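Local coordinates for putative cell surface protein, similar to internalin proteins (Listeria monocytogenes EGD-e, PDB 5KZS) that is of unknown function but, as an internalin-like leucine-rich-repeat surface protein, probably takes part in protein-protein interactions, at residues P277-S282 and E300-D305. Numbering follows the deposited sequence.
Sequences PTVLGS and ESITLD
Strand 279-282 and strand 301-304 pass 8.3 Å apart at an angle of 48°, setting Val-279 across from Ile-302 and Gly-281 across from Leu-304 without a hydrogen bond between them. At the wider end the contact is branch to branch: Val-279 CG1 and Ile-302 CD1 lie 4.4 Å apart, a loose apolar touch. Ile-302 reaches this far because its CD1 is extended away from CA (chi2 159°). At the closer end a leucine meets backbone. Leu-304 CD1 comes within 3.9 Å of Gly-281 CA, which has no side chain to hold it off, and stands 4.4 Å from Ser-282 N. The CG of Leu-304 is turned beside its own N, opposite the carbonyl carbon (chi1 -49°), and its second methyl, CD2, packs back on Ile-302 CG2 at 3.7 Å. Strand 289-296, broken by a bulge or short loop, lies between the two in sheet order and pairs antiparallel with both; this mostly antiparallel unit after the parallel repeat strands is consistent with the immunoglobulin-like domain that follows the leucine-rich repeats in internalins. A G1 beta bulge, Glu-300 and Ser-301 both facing Asn-296, lies where strand 301-304 starts. Leu-304 also touches Phe-316 and Val-318 of strand 312-320, Val-318 also touches Val-279, and Leu-262 adjoins Ile-302. Tyr-265, from helix 263-270, packs on Val-279 and hydrogen-bonds Pro-277 O.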
loop_
_atom_site.group_PDB
_atom_site.type_symbol
_atom_site.label_atom_id
_atom_site.label_comp_id
_atom_site.label_asym_id
_atom_site.label_seq_id
_atom_site.Cartn_x
_atom_site.Cartn_y
_atom_site.Cartn_z
ATOM N N PRO A 277 -3.334 -26.541 -10.193
ATOM C CA PRO A 277 -4.791 -26.789 -10.189
ATOM C C PRO A 277 -5.384 -27.627 -9.045
ATOM O O PRO A 277 -6.585 -27.511 -8.793
ATOM C CB PRO A 277 -5.025 -27.506 -11.526
ATOM C CG PRO A 277 -3.987 -26.933 -12.424
ATOM C CD PRO A 277 -2.779 -26.647 -11.561
ATOM N N THR A 278 -4.584 -28.437 -8.347
ATOM C CA THR A 278 -5.181 -29.432 -7.444
ATOM C C THR A 278 -5.746 -28.746 -6.197
ATOM O O THR A 278 -5.166 -27.788 -5.696
ATOM C CB THR A 278 -4.283 -30.663 -7.059
ATOM O OG1 THR A 278 -3.956 -30.634 -5.663
ATOM C CG2 THR A 278 -3.009 -30.812 -7.916
ATOM N N VAL A 279 -6.906 -29.234 -5.759
ATOM C CA VAL A 279 -7.569 -28.799 -4.548
ATOM C C VAL A 279 -7.621 -29.952 -3.545
ATOM O O VAL A 279 -8.071 -31.047 -3.875
ATOM C CB VAL A 279 -9.011 -28.338 -4.838
ATOM C CG1 VAL A 279 -9.632 -27.733 -3.584
ATOM C CG2 VAL A 279 -9.038 -27.347 -6.002
ATOM N N LEU A 280 -7.201 -29.674 -2.317
ATOM C CA LEU A 280 -7.136 -30.656 -1.241
ATOM C C LEU A 280 -8.106 -30.298 -0.107
ATOM O O LEU A 280 -7.832 -29.438 0.735
ATOM C CB LEU A 280 -5.713 -30.709 -0.693
ATOM C CG LEU A 280 -4.629 -31.267 -1.620
ATOM C CD1 LEU A 280 -3.251 -30.858 -1.121
ATOM C CD2 LEU A 280 -4.722 -32.778 -1.728
ATOM N N GLY A 281 -9.242 -30.972 -0.083
ATOM C CA GLY A 281 -10.173 -30.864 1.031
ATOM C C GLY A 281 -9.771 -31.761 2.185
ATOM O O GLY A 281 -9.398 -32.930 1.973
ATOM N N SER A 282 -9.874 -31.237 3.405
ATOM C CA SER A 282 -9.398 -31.950 4.586
ATOM C C SER A 282 -9.976 -31.373 5.847
ATOM O O SER A 282 -10.176 -30.176 5.931
ATOM C CB SER A 282 -7.872 -31.850 4.666
ATOM O OG SER A 282 -7.447 -30.497 4.515
ATOM N N GLU A 300 -19.388 -23.359 -10.307
ATOM C CA GLU A 300 -18.293 -22.777 -9.528
ATOM C C GLU A 300 -18.312 -23.273 -8.079
ATOM O O GLU A 300 -18.188 -22.491 -7.124
ATOM C CB GLU A 300 -18.323 -21.241 -9.609
ATOM C CG GLU A 300 -18.200 -20.706 -11.035
ATOM C CD GLU A 300 -17.705 -19.263 -11.115
ATOM O OE1 GLU A 300 -18.154 -18.415 -10.307
ATOM O OE2 GLU A 300 -16.871 -18.971 -12.001
ATOM N N SER A 301 -18.495 -24.586 -7.941
ATOM C CA SER A 301 -18.502 -25.255 -6.639
ATOM C C SER A 301 -17.440 -26.342 -6.566
ATOM O O SER A 301 -16.961 -26.857 -7.580
ATOM C CB SER A 301 -19.887 -25.827 -6.280
ATOM O OG SER A 301 -20.776 -25.848 -7.380
ATOM N N ILE A 302 -17.075 -26.655 -5.334
ATOM C CA ILE A 302 -16.130 -27.695 -5.025
ATOM C C ILE A 302 -16.865 -28.640 -4.085
ATOM O O ILE A 302 -17.490 -28.187 -3.125
ATOM C CB ILE A 302 -14.855 -27.105 -4.383
ATOM C CG1 ILE A 302 -14.036 -26.377 -5.452
ATOM C CG2 ILE A 302 -14.002 -28.184 -3.716
ATOM C CD1 ILE A 302 -13.065 -25.356 -4.883
ATOM N N THR A 303 -16.804 -29.943 -4.389
ATOM C CA THR A 303 -17.476 -30.975 -3.602
ATOM C C THR A 303 -16.461 -31.829 -2.852
ATOM O O THR A 303 -15.491 -32.303 -3.437
ATOM C CB THR A 303 -18.359 -31.859 -4.498
ATOM O OG1 THR A 303 -19.345 -31.033 -5.135
ATOM C CG2 THR A 303 -19.066 -32.935 -3.674
ATOM N N LEU A 304 -16.693 -31.991 -1.554
ATOM C CA LEU A 304 -15.887 -32.855 -0.714
ATOM C C LEU A 304 -16.691 -34.118 -0.417
ATOM O O LEU A 304 -17.852 -34.030 -0.021
ATOM C CB LEU A 304 -15.541 -32.168 0.607
ATOM C CG LEU A 304 -14.975 -30.725 0.697
ATOM C CD1 LEU A 304 -13.938 -30.674 1.815
ATOM C CD2 LEU A 304 -14.383 -30.180 -0.595
ATOM N N ASP A 305 -16.080 -35.286 -0.603
ATOM C CA ASP A 305 -16.721 -36.551 -0.245
ATOM C C ASP A 305 -16.722 -36.755 1.283
ATOM O O ASP A 305 -15.890 -37.473 1.836
ATOM C CB ASP A 305 -16.065 -37.728 -0.984
ATOM C CG ASP A 305 -16.949 -38.974 -1.027
ATOM O OD1 ASP A 305 -17.866 -39.107 -0.180
ATOM O OD2 ASP A 305 -16.725 -39.821 -1.923
#